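Local coordinates for malonyl CoA-acyl carrier protein transacylase (PDB 2QC3), which catalyses transfer of the malonyl group from malonyl-CoA to holo-acyl carrier protein, a step in fatty acid biosynthesis, at residues 134-139 with 182-187; 261-266 with 281-286; 268-273 with 289-294. One frame throughout, in Å; residues are numbered along the deposited sequence.

Interaction 1. Residues 134-139 with 182-187; sequences AVLGGD and KARVRA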
ATOM      1  N   ALA A 134      -8.001 -12.129   7.037  1.00 21.63           N
ATOM      2  CA  ALA A 134      -8.230 -12.405   5.639  1.00 21.08           C
ATOM      3  C   ALA A 134      -9.320 -13.464   5.594  1.00 21.07           C
ATOM      4  O   ALA A 134      -9.409 -14.318   6.483  1.00 21.26           O
ATOM      5  CB  ALA A 134      -6.944 -12.933   4.987  1.00 21.16           C
ATOM      6  N   VAL A 135     -10.177 -13.381   4.588  1.00 21.58           N
ATOM      7  CA  VAL A 135     -11.233 -14.365   4.406  1.00 22.15           C
ATOM      8  C   VAL A 135     -11.119 -14.771   2.944  1.00 23.42           C
ATOM      9  O   VAL A 135     -11.409 -13.979   2.046  1.00 22.22           O
ATOM     10  CB  VAL A 135     -12.636 -13.782   4.664  1.00 22.71           C
ATOM     11  CG1 VAL A 135     -13.687 -14.869   4.458  1.00 21.78           C
ATOM     12  CG2 VAL A 135     -12.723 -13.226   6.092  1.00 22.98           C
ATOM     13  N   LEU A 136     -10.673 -15.997   2.709  1.00 23.38           N
ATOM     14  CA  LEU A 136     -10.504 -16.482   1.349  1.00 24.93           C
ATOM     15  C   LEU A 136     -11.539 -17.533   0.980  1.00 24.54           C
ATOM     16  O   LEU A 136     -11.841 -18.429   1.770  1.00 23.01           O
ATOM     17  CB  LEU A 136      -9.096 -17.050   1.168  1.00 28.16           C
ATOM     18  CG  LEU A 136      -7.949 -16.064   1.397  1.00 31.13           C
ATOM     19  CD1 LEU A 136      -6.626 -16.703   0.973  1.00 33.24           C
ATOM     20  CD2 LEU A 136      -8.203 -14.795   0.592  1.00 34.86           C
ATOM     21  N   GLY A 137     -12.082 -17.414  -0.227  1.00 24.61           N
ATOM     22  CA  GLY A 137     -13.077 -18.364  -0.686  1.00 27.20           C
ATOM     23  C   GLY A 137     -14.453 -18.120  -0.092  1.00 28.94           C
ATOM     24  O   GLY A 137     -14.737 -17.035   0.432  1.00 28.21           O
ATOM     25  N   GLY A 138     -15.303 -19.140  -0.164  1.00 26.95           N
ATOM     26  CA  GLY A 138     -16.651 -19.025   0.356  1.00 28.60           C
ATOM     27  C   GLY A 138     -17.530 -18.303  -0.643  1.00 29.10           C
ATOM     28  O   GLY A 138     -17.032 -17.746  -1.622  1.00 29.55           O
ATOM     29  N   ASP A 139     -18.837 -18.323  -0.414  1.00 29.02           N
ATOM     30  CA  ASP A 139     -19.766 -17.643  -1.303  1.00 29.87           C
ATOM     31  C   ASP A 139     -19.685 -16.162  -0.952  1.00 30.02           C
ATOM     32  O   ASP A 139     -19.975 -15.768   0.179  1.00 27.97           O
ATOM     33  CB  ASP A 139     -21.186 -18.165  -1.094  1.00 31.77           C
ATOM     34  CG  ASP A 139     -22.186 -17.492  -2.006  1.00 35.14           C
ATOM     35  OD1 ASP A 139     -22.618 -16.362  -1.691  1.00 34.99           O
ATOM     36  OD2 ASP A 139     -22.529 -18.087  -3.048  1.00 36.96           O
ATOM     37  N   LYS A 182     -16.959 -23.042   3.151  1.00 32.83           N
ATOM     38  CA  LYS A 182     -15.841 -22.957   2.214  1.00 34.07           C
ATOM     39  C   LYS A 182     -14.886 -21.780   2.387  1.00 33.68           C
ATOM     40  O   LYS A 182     -13.837 -21.732   1.738  1.00 34.00           O
ATOM     41  CB  LYS A 182     -16.366 -22.962   0.777  1.00 36.73           C
ATOM     42  CG  LYS A 182     -16.887 -24.309   0.293  1.00 41.36           C
ATOM     43  CD  LYS A 182     -17.376 -24.210  -1.152  1.00 43.55           C
ATOM     44  CE  LYS A 182     -17.550 -25.581  -1.801  1.00 44.64           C
ATOM     45  NZ  LYS A 182     -18.573 -26.431  -1.131  1.00 45.09           N
ATOM     46  N   ALA A 183     -15.243 -20.833   3.249  1.00 31.46           N
ATOM     47  CA  ALA A 183     -14.398 -19.663   3.478  1.00 30.61           C
ATOM     48  C   ALA A 183     -13.339 -19.924   4.542  1.00 29.79           C
ATOM     49  O   ALA A 183     -13.630 -20.457   5.609  1.00 29.56           O
ATOM     50  CB  ALA A 183     -15.260 -18.465   3.880  1.00 28.14           C
ATOM     51  N   ARG A 184     -12.106 -19.544   4.235  1.00 30.09           N
ATOM     52  CA  ARG A 184     -10.988 -19.706   5.154  1.00 30.65           C
ATOM     53  C   ARG A 184     -10.761 -18.362   5.827  1.00 28.74           C
ATOM     54  O   ARG A 184     -10.650 -17.343   5.158  1.00 29.22           O
ATOM     55  CB  ARG A 184      -9.720 -20.102   4.394  1.00 31.88           C
ATOM     56  CG  ARG A 184      -9.641 -21.554   3.980  1.00 39.98           C
ATOM     57  CD  ARG A 184      -8.756 -21.696   2.753  1.00 45.02           C
ATOM     58  NE  ARG A 184      -7.541 -20.894   2.857  1.00 48.23           N
ATOM     59  CZ  ARG A 184      -6.917 -20.343   1.819  1.00 51.54           C
ATOM     60  NH1 ARG A 184      -7.392 -20.505   0.589  1.00 52.09           N
ATOM     61  NH2 ARG A 184      -5.818 -19.627   2.010  1.00 52.81           N
ATOM     62  N   VAL A 185     -10.689 -18.367   7.149  1.00 26.41           N
ATOM     63  CA  VAL A 185     -10.475 -17.146   7.900  1.00 26.41           C
ATOM     64  C   VAL A 185      -9.122 -17.200   8.578  1.00 27.34           C
ATOM     65  O   VAL A 185      -8.837 -18.127   9.334  1.00 27.47           O
ATOM     66  CB  VAL A 185     -11.560 -16.957   8.974  1.00 24.75           C
ATOM     67  CG1 VAL A 185     -11.274 -15.689   9.785  1.00 26.36           C
ATOM     68  CG2 VAL A 185     -12.933 -16.875   8.311  1.00 22.58           C
ATOM     69  N   ARG A 186      -8.285 -16.208   8.300  1.00 28.62           N
ATOM     70  CA  ARG A 186      -6.962 -16.144   8.900  1.00 30.08           C
ATOM     71  C   ARG A 186      -6.685 -14.764   9.481  1.00 28.67           C
ATOM     72  O   ARG A 186      -6.626 -13.772   8.750  1.00 27.44           O
ATOM     73  CB  ARG A 186      -5.882 -16.480   7.866  1.00 33.32           C
ATOM     74  CG  ARG A 186      -5.809 -15.502   6.706  1.00 39.76           C
ATOM     75  CD  ARG A 186      -4.602 -15.790   5.819  1.00 44.41           C
ATOM     76  NE  ARG A 186      -3.350 -15.667   6.560  1.00 46.82           N
ATOM     77  CZ  ARG A 186      -2.419 -14.749   6.310  1.00 47.60           C
ATOM     78  NH1 ARG A 186      -2.593 -13.872   5.331  1.00 46.85           N
ATOM     79  NH2 ARG A 186      -1.321 -14.699   7.055  1.00 47.88           N
ATOM     80  N   ALA A 187      -6.516 -14.710  10.797  1.00 27.23           N
ATOM     81  CA  ALA A 187      -6.227 -13.458  11.481  1.00 28.18           C
ATOM     82  C   ALA A 187      -4.887 -12.959  10.978  1.00 29.41           C
ATOM     83  O   ALA A 187      -3.942 -13.738  10.858  1.00 29.47           O
ATOM     84  CB  ALA A 187      -6.168 -13.686  12.980  1.00 27.70           C
TER
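Ala134 to Leu136 run antiparallel to Arg184 to Arg186, joining an outermost strand to its neighbour in the mixed sheet of the small ferredoxin-like subdomain found in FabD acyltransferases. The pairing is regular. Ala134 and Arg186 form one hydrogen-bonded pair, with Arg186 N donating to Ala134 O at 2.9 Å. Leu136 and Arg184 form the next, with Arg184 N reaching Leu136 O at 2.7 Å in a nearly straight bond (173°). Between them, Val135 and Val185 make a non-hydrogen-bonded pair whose CA hydrogens point at carbonyls opposite, Val135 CA lying 3.1 Å from Arg184 O.

The two faces differ sharply. On the packed one, Val135 CG1, placed by chi1 of -180° opposite its backbone N, meets Ala183 CB at 4.0 Å, and CG2 faces Val185 CG2. Leu175 of helix 169-177 touches both valines, while Val143 of helix 140-149 lies on Val135 and Ala183, so two helices pack on this side. The other face carries Ala134, Leu136, Arg184 and Arg186, and here both arginines are exposed, though Arg184 folds its guanidinium over Leu136. Arg186 CG presses on Ala134 CB at 3.3 Å, and the chain bends at chi3, leaving the guanidinium oblique to that methyl. Gly137 and Gly138, both at positive phi, follow Leu136, and Gly138 CA lies 3.8 Å from Ala183 CB. Back on the arginine face, Leu136 CB lies 3.9 Å above the Arg184 guanidinium plane, toward its rim, with Leu136 CD1 3.2 Å from Arg184 NH2.

Interaction 2. Residues 261-266 with 281-286; sequences HTVTAI and RELRGV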
ATOM      1  N   HIS A 261      -8.028   0.334 -19.301  1.00 47.75           N
ATOM      2  CA  HIS A 261      -6.942   0.924 -20.068  1.00 47.53           C
ATOM      3  C   HIS A 261      -6.220  -0.167 -20.844  1.00 48.81           C
ATOM      4  O   HIS A 261      -6.536  -1.351 -20.709  1.00 49.85           O
ATOM      5  CB  HIS A 261      -5.957   1.625 -19.132  1.00 46.46           C
ATOM      6  CG  HIS A 261      -6.532   2.813 -18.430  1.00 44.96           C
ATOM      7  ND1 HIS A 261      -7.686   2.748 -17.680  1.00 45.61           N
ATOM      8  CD2 HIS A 261      -6.118   4.102 -18.370  1.00 42.64           C
ATOM      9  CE1 HIS A 261      -7.960   3.943 -17.190  1.00 42.69           C
ATOM     10  NE2 HIS A 261      -7.023   4.782 -17.595  1.00 42.34           N
ATOM     11  N   THR A 262      -5.251   0.228 -21.659  1.00 50.43           N
ATOM     12  CA  THR A 262      -4.496  -0.736 -22.445  1.00 51.15           C
ATOM     13  C   THR A 262      -3.201  -1.085 -21.728  1.00 50.31           C
ATOM     14  O   THR A 262      -2.106  -0.881 -22.257  1.00 51.33           O
ATOM     15  CB  THR A 262      -4.168  -0.181 -23.849  1.00 52.65           C
ATOM     16  OG1 THR A 262      -5.375   0.285 -24.466  1.00 55.23           O
ATOM     17  CG2 THR A 262      -3.554  -1.267 -24.727  1.00 52.50           C
ATOM     18  N   VAL A 263      -3.331  -1.594 -20.507  1.00 49.21           N
ATOM     19  CA  VAL A 263      -2.160  -1.979 -19.733  1.00 46.98           C
ATOM     20  C   VAL A 263      -1.487  -3.136 -20.459  1.00 45.11           C
ATOM     21  O   VAL A 263      -2.072  -4.206 -20.621  1.00 45.66           O
ATOM     22  CB  VAL A 263      -2.543  -2.416 -18.305  1.00 46.38           C
ATOM     23  CG1 VAL A 263      -3.649  -3.453 -18.359  1.00 48.54           C
ATOM     24  CG2 VAL A 263      -1.320  -2.981 -17.590  1.00 46.29           C
ATOM     25  N   THR A 264      -0.254  -2.916 -20.896  1.00 42.91           N
ATOM     26  CA  THR A 264       0.480  -3.936 -21.627  1.00 41.87           C
ATOM     27  C   THR A 264       1.562  -4.611 -20.797  1.00 40.24           C
ATOM     28  O   THR A 264       2.212  -5.550 -21.257  1.00 41.26           O
ATOM     29  CB  THR A 264       1.117  -3.334 -22.888  1.00 42.89           C
ATOM     30  OG1 THR A 264       2.152  -2.413 -22.514  1.00 42.48           O
ATOM     31  CG2 THR A 264       0.057  -2.600 -23.699  1.00 41.98           C
ATOM     32  N   ALA A 265       1.754  -4.137 -19.573  1.00 36.94           N
ATOM     33  CA  ALA A 265       2.756  -4.714 -18.695  1.00 35.05           C
ATOM     34  C   ALA A 265       2.513  -4.264 -17.261  1.00 34.31           C
ATOM     35  O   ALA A 265       2.038  -3.154 -17.019  1.00 35.51           O
ATOM     36  CB  ALA A 265       4.146  -4.302 -19.150  1.00 33.75           C
ATOM     37  N   ILE A 266       2.834  -5.133 -16.310  1.00 34.09           N
ATOM     38  CA  ILE A 266       2.646  -4.819 -14.900  1.00 32.66           C
ATOM     39  C   ILE A 266       3.972  -4.829 -14.159  1.00 31.64           C
ATOM     40  O   ILE A 266       4.734  -5.792 -14.247  1.00 29.68           O
ATOM     41  CB  ILE A 266       1.739  -5.848 -14.194  1.00 33.35           C
ATOM     42  CG1 ILE A 266       0.394  -5.965 -14.913  1.00 33.92           C
ATOM     43  CG2 ILE A 266       1.568  -5.457 -12.730  1.00 33.06           C
ATOM     44  CD1 ILE A 266      -0.380  -4.687 -14.983  1.00 38.32           C
ATOM     45  N   ARG A 281      -4.805 -11.738 -12.721  1.00 38.60           N
ATOM     46  CA  ARG A 281      -6.107 -12.366 -12.864  1.00 40.57           C
ATOM     47  C   ARG A 281      -7.091 -11.615 -13.755  1.00 41.77           C
ATOM     48  O   ARG A 281      -7.879 -12.233 -14.469  1.00 40.92           O
ATOM     49  CB  ARG A 281      -6.727 -12.609 -11.483  1.00 41.04           C
ATOM     50  CG  ARG A 281      -7.893 -13.583 -11.509  1.00 43.26           C
ATOM     51  CD  ARG A 281      -8.449 -13.895 -10.118  1.00 44.88           C
ATOM     52  NE  ARG A 281      -7.554 -14.709  -9.296  1.00 45.01           N
ATOM     53  CZ  ARG A 281      -6.581 -14.224  -8.528  1.00 47.27           C
ATOM     54  NH1 ARG A 281      -6.364 -12.917  -8.464  1.00 47.88           N
ATOM     55  NH2 ARG A 281      -5.827 -15.049  -7.814  1.00 46.70           N
ATOM     56  N   GLU A 282      -7.047 -10.287 -13.725  1.00 43.48           N
ATOM     57  CA  GLU A 282      -7.962  -9.495 -14.538  1.00 44.41           C
ATOM     58  C   GLU A 282      -7.308  -9.061 -15.844  1.00 43.99           C
ATOM     59  O   GLU A 282      -7.984  -8.882 -16.857  1.00 44.20           O
ATOM     60  CB  GLU A 282      -8.436  -8.261 -13.763  1.00 46.64           C
ATOM     61  CG  GLU A 282      -8.843  -8.541 -12.319  1.00 51.11           C
ATOM     62  CD  GLU A 282      -9.865  -9.651 -12.183  1.00 54.40           C
ATOM     63  OE1 GLU A 282     -10.085 -10.114 -11.043  1.00 55.05           O
ATOM     64  OE2 GLU A 282     -10.452 -10.059 -13.208  1.00 57.21           O
ATOM     65  N   LEU A 283      -5.990  -8.891 -15.814  1.00 42.86           N
ATOM     66  CA  LEU A 283      -5.247  -8.479 -16.998  1.00 42.86           C
ATOM     67  C   LEU A 283      -4.516  -9.694 -17.551  1.00 43.59           C
ATOM     68  O   LEU A 283      -3.292  -9.747 -17.534  1.00 43.30           O
ATOM     69  CB  LEU A 283      -4.232  -7.395 -16.631  1.00 40.93           C
ATOM     70  CG  LEU A 283      -4.778  -6.182 -15.874  1.00 41.78           C
ATOM     71  CD1 LEU A 283      -3.632  -5.271 -15.490  1.00 41.30           C
ATOM     72  CD2 LEU A 283      -5.789  -5.443 -16.728  1.00 39.78           C
ATOM     73  N   ARG A 284      -5.275 -10.670 -18.035  1.00 44.48           N
ATOM     74  CA  ARG A 284      -4.693 -11.894 -18.573  1.00 45.74           C
ATOM     75  C   ARG A 284      -3.917 -11.660 -19.862  1.00 43.48           C
ATOM     76  O   ARG A 284      -4.358 -10.923 -20.738  1.00 42.93           O
ATOM     77  CB  ARG A 284      -5.791 -12.932 -18.809  1.00 48.48           C
ATOM     78  CG  ARG A 284      -6.524 -13.332 -17.544  1.00 52.32           C
ATOM     79  CD  ARG A 284      -7.675 -14.278 -17.837  1.00 55.63           C
ATOM     80  NE  ARG A 284      -8.460 -14.546 -16.635  1.00 58.87           N
ATOM     81  CZ  ARG A 284      -9.613 -15.210 -16.620  1.00 60.76           C
ATOM     82  NH1 ARG A 284     -10.128 -15.681 -17.749  1.00 60.82           N
ATOM     83  NH2 ARG A 284     -10.253 -15.400 -15.472  1.00 61.45           N
ATOM     84  N   GLY A 285      -2.756 -12.295 -19.966  1.00 43.12           N
ATOM     85  CA  GLY A 285      -1.936 -12.142 -21.152  1.00 43.06           C
ATOM     86  C   GLY A 285      -0.961 -10.995 -20.998  1.00 43.27           C
ATOM     87  O   GLY A 285      -0.154 -10.729 -21.891  1.00 43.47           O
ATOM     88  N   VAL A 286      -1.035 -10.317 -19.856  1.00 42.02           N
ATOM     89  CA  VAL A 286      -0.154  -9.192 -19.576  1.00 40.66           C
ATOM     90  C   VAL A 286       1.013  -9.635 -18.702  1.00 39.87           C
ATOM     91  O   VAL A 286       0.820 -10.128 -17.596  1.00 39.65           O
ATOM     92  CB  VAL A 286      -0.909  -8.056 -18.843  1.00 40.68           C
ATOM     93  CG1 VAL A 286       0.015  -6.858 -18.638  1.00 37.77           C
ATOM     94  CG2 VAL A 286      -2.146  -7.658 -19.634  1.00 39.28           C
TER
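The peptide plane between Thr264 and Ala265 receives Val286 CG1 over one face, 3.5 Å from Thr264 C and 3.4 Å from Ala265 N. This contact lies within a beta-alpha-beta crossover, where the chain leaving helix 275-282 turns back beside strand 263-268 before entering strand 288-290. Along one edge of the strand, backbone hydrogen bonds join Thr264 to Met2 and Ala265 to Ala4 of strand 2-7; along the other, Ile266 bonds to Pro287 and Arg289. Val286 CG2 reaches back to within 3.6 Å of Val263 O.

The side-chain packing is apolar. Leu283 CD1 touches both Val263 and Ile266, whereas CD2 meets Val263 alone; the side chain crosses each at about a right angle. The torsion of Val263 (chi1 51°) sets CG1 between its backbone N and carbonyl carbon and thrusts it against Leu283 CD2 at 3.3 Å, a tight fit. Leu258 of helix 251-260 touches Leu283 and Ala4 lies against Val263 and Ile266, burying these three between helix and sheet, while Val286 is partly exposed. A type II turn, Leu283 to Val286, lets both ends face the strand. Ile266 CG1 packs on Val286 CG1 at 3.8 Å, while its CD1 meets Leu283 CD1 at 3.3 Å.

Interaction 3. Residues 268-273 with 289-294; sequences EFPPAG and RAVKSP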
ATOM      1  N   GLU A 268       5.483  -4.347 -10.310  1.00 26.95           N
ATOM      2  CA  GLU A 268       5.198  -4.183  -8.896  1.00 28.60           C
ATOM      3  C   GLU A 268       6.506  -3.822  -8.234  1.00 29.68           C
ATOM      4  O   GLU A 268       7.523  -4.500  -8.421  1.00 30.63           O
ATOM      5  CB  GLU A 268       4.625  -5.469  -8.281  1.00 29.38           C
ATOM      6  CG  GLU A 268       4.616  -5.472  -6.746  1.00 31.26           C
ATOM      7  CD  GLU A 268       3.714  -6.542  -6.139  1.00 32.17           C
ATOM      8  OE1 GLU A 268       3.520  -7.605  -6.761  1.00 31.77           O
ATOM      9  OE2 GLU A 268       3.204  -6.320  -5.023  1.00 32.30           O
ATOM     10  N   PHE A 269       6.480  -2.732  -7.481  1.00 28.50           N
ATOM     11  CA  PHE A 269       7.663  -2.252  -6.787  1.00 28.90           C
ATOM     12  C   PHE A 269       7.876  -2.998  -5.475  1.00 29.51           C
ATOM     13  O   PHE A 269       6.955  -3.623  -4.950  1.00 29.05           O
ATOM     14  CB  PHE A 269       7.526  -0.755  -6.513  1.00 25.71           C
ATOM     15  CG  PHE A 269       7.692   0.100  -7.726  1.00 28.10           C
ATOM     16  CD1 PHE A 269       6.743   0.087  -8.737  1.00 26.97           C
ATOM     17  CD2 PHE A 269       8.812   0.912  -7.868  1.00 28.73           C
ATOM     18  CE1 PHE A 269       6.904   0.865  -9.870  1.00 28.51           C
ATOM     19  CE2 PHE A 269       8.980   1.695  -9.003  1.00 29.84           C
ATOM     20  CZ  PHE A 269       8.026   1.672 -10.003  1.00 29.27           C
ATOM     21  N   PRO A 270       9.110  -2.971  -4.946  1.00 31.33           N
ATOM     22  CA  PRO A 270       9.407  -3.651  -3.682  1.00 32.43           C
ATOM     23  C   PRO A 270       8.889  -2.864  -2.477  1.00 33.92           C
ATOM     24  O   PRO A 270       8.661  -1.662  -2.561  1.00 34.57           O
ATOM     25  CB  PRO A 270      10.934  -3.746  -3.692  1.00 31.68           C
ATOM     26  CG  PRO A 270      11.336  -2.537  -4.460  1.00 31.74           C
ATOM     27  CD  PRO A 270      10.357  -2.560  -5.616  1.00 30.21           C
ATOM     28  N   PRO A 271       8.663  -3.548  -1.347  1.00 35.21           N
ATOM     29  CA  PRO A 271       8.880  -4.991  -1.217  1.00 35.54           C
ATOM     30  C   PRO A 271       7.754  -5.744  -1.922  1.00 36.05           C
ATOM     31  O   PRO A 271       6.636  -5.814  -1.422  1.00 35.44           O
ATOM     32  CB  PRO A 271       8.875  -5.202   0.294  1.00 36.24           C
ATOM     33  CG  PRO A 271       7.918  -4.144   0.773  1.00 34.35           C
ATOM     34  CD  PRO A 271       8.326  -2.945  -0.044  1.00 34.48           C
ATOM     35  N   ALA A 272       8.060  -6.287  -3.097  1.00 38.43           N
ATOM     36  CA  ALA A 272       7.089  -7.027  -3.895  1.00 39.03           C
ATOM     37  C   ALA A 272       6.199  -7.903  -3.023  1.00 39.95           C
ATOM     38  O   ALA A 272       6.680  -8.619  -2.143  1.00 41.12           O
ATOM     39  CB  ALA A 272       7.811  -7.883  -4.925  1.00 40.31           C
ATOM     40  N   GLY A 273       4.897  -7.840  -3.277  1.00 38.67           N
ATOM     41  CA  GLY A 273       3.955  -8.631  -2.509  1.00 36.85           C
ATOM     42  C   GLY A 273       3.107  -9.551  -3.366  1.00 34.30           C
ATOM     43  O   GLY A 273       3.616 -10.482  -3.984  1.00 34.09           O
ATOM     44  N   ARG A 289       6.229  -7.956 -13.706  1.00 45.46           N
ATOM     45  CA  ARG A 289       7.599  -7.959 -13.221  1.00 46.53           C
ATOM     46  C   ARG A 289       7.619  -7.580 -11.746  1.00 46.64           C
ATOM     47  O   ARG A 289       7.127  -6.519 -11.359  1.00 46.48           O
ATOM     48  CB  ARG A 289       8.448  -6.971 -14.024  1.00 49.17           C
ATOM     49  CG  ARG A 289       8.736  -7.407 -15.455  1.00 53.08           C
ATOM     50  CD  ARG A 289       9.639  -8.637 -15.492  1.00 56.26           C
ATOM     51  NE  ARG A 289       9.976  -9.028 -16.859  1.00 59.40           N
ATOM     52  CZ  ARG A 289      10.748 -10.065 -17.176  1.00 61.87           C
ATOM     53  NH1 ARG A 289      11.272 -10.827 -16.223  1.00 62.98           N
ATOM     54  NH2 ARG A 289      10.997 -10.342 -18.449  1.00 63.49           N
ATOM     55  N   ALA A 290       8.183  -8.463 -10.932  1.00 45.89           N
ATOM     56  CA  ALA A 290       8.288  -8.244  -9.498  1.00 46.53           C
ATOM     57  C   ALA A 290       9.664  -7.682  -9.183  1.00 47.65           C
ATOM     58  O   ALA A 290      10.658  -8.408  -9.225  1.00 47.82           O
ATOM     59  CB  ALA A 290       8.079  -9.557  -8.753  1.00 46.00           C
ATOM     60  N   VAL A 291       9.726  -6.392  -8.873  1.00 48.12           N
ATOM     61  CA  VAL A 291      10.999  -5.761  -8.565  1.00 49.09           C
ATOM     62  C   VAL A 291      11.430  -6.012  -7.127  1.00 50.91           C
ATOM     63  O   VAL A 291      10.861  -5.459  -6.187  1.00 51.10           O
ATOM     64  CB  VAL A 291      10.944  -4.242  -8.808  1.00 48.85           C
ATOM     65  CG1 VAL A 291      12.290  -3.608  -8.472  1.00 48.20           C
ATOM     66  CG2 VAL A 291      10.574  -3.966 -10.253  1.00 46.97           C
ATOM     67  N   LYS A 292      12.440  -6.853  -6.961  1.00 52.99           N
ATOM     68  CA  LYS A 292      12.952  -7.161  -5.636  1.00 55.79           C
ATOM     69  C   LYS A 292      14.449  -6.915  -5.573  1.00 56.88           C
ATOM     70  O   LYS A 292      15.064  -7.078  -4.524  1.00 57.63           O
ATOM     71  CB  LYS A 292      12.628  -8.609  -5.262  1.00 56.46           C
ATOM     72  CG  LYS A 292      12.580  -9.570  -6.439  1.00 57.21           C
ATOM     73  CD  LYS A 292      13.923  -9.693  -7.129  1.00 57.69           C
ATOM     74  CE  LYS A 292      13.862 -10.714  -8.250  1.00 58.13           C
ATOM     75  NZ  LYS A 292      15.197 -10.940  -8.871  1.00 58.20           N
ATOM     76  N   SER A 293      15.029  -6.521  -6.704  1.00 57.81           N
ATOM     77  CA  SER A 293      16.455  -6.234  -6.774  1.00 58.99           C
ATOM     78  C   SER A 293      16.795  -5.284  -7.914  1.00 59.72           C
ATOM     79  O   SER A 293      16.153  -5.302  -8.964  1.00 59.25           O
ATOM     80  CB  SER A 293      17.264  -7.533  -6.914  1.00 59.46           C
ATOM     81  OG  SER A 293      17.005  -8.191  -8.144  1.00 59.47           O
ATOM     82  N   PRO A 294      17.810  -4.428  -7.716  1.00 60.85           N
ATOM     83  CA  PRO A 294      18.230  -3.468  -8.740  1.00 62.01           C
ATOM     84  C   PRO A 294      18.509  -4.151 -10.074  1.00 63.18           C
ATOM     85  O   PRO A 294      18.426  -3.527 -11.131  1.00 63.25           O
ATOM     86  CB  PRO A 294      19.487  -2.854  -8.135  1.00 61.82           C
ATOM     87  CG  PRO A 294      19.197  -2.894  -6.679  1.00 61.21           C
ATOM     88  CD  PRO A 294      18.617  -4.268  -6.495  1.00 60.79           C
TER
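Two backbone hydrogen bonds join Glu268 to the strand beside it, and they mark the last rung of parallel pairing between strands 263-268 and 288-290, the two strands of a beta-alpha-beta unit. Glu268 N donates to Arg289 O at 2.9 Å (172°), and Glu268 O accepts Val291 N, also at 2.9 Å, so Glu268 brackets Ala290.

Van der Waals packing takes over beyond this point. The Pro270 ring crosses Val291 obliquely, its CD 3.6 Å from Val291 CG1. Val291 CB also lies 3.5 Å from Glu268 O. Ala272 CB, past the cis peptide before Pro271, approaches Ala290 CB at 4.2 Å. Trp21 packs on both Pro270 and Val291.

No polar side-chain bond links the two segments. Glu268, with CG opposite the backbone N (chi1 166°) and the chain extended, carries its carboxylate to Gly273 N, which meets OE2 from above the carboxylate plane at 2.9 Å. OE1 is held by Ser276 OG, and OE2 also makes a weak bond with Leu275 N at the start of helix 275-282. Arg289 turns outward to a salt bridge with Glu299.

Pro270 N has no hydrogen to offer Val291 O, so the ladder cannot continue, and that carbonyl meets ring carbons instead, 3.0 Å from Pro270 CD. The buried Glu268 carboxylate would probably be stabilised as an anion by its bonds.

In the fold
Interactions 2 and 3 belong to one beta-alpha-beta unit at the edge of the parallel sheet of the large domain. Their centres are about 17 Å apart, and their segments alternate along the chain. They meet where Ile266 O lies 2.7 Å from Arg289 N, probably a hydrogen bond, so the apolar packing of 261-266 with 281-286 passes directly into the strand pairing of 268-273 with 289-294. Interaction 1 sits in the smaller subdomain, its centre about 27 Å from each of the others, and touches neither. Interaction 3 comes closest to the catalytic region: the Glu268 side chain is about 11 Å from that of Ser92, the nucleophile inferred by similarity, whereas interactions 1 and 2 are structural packing away from it.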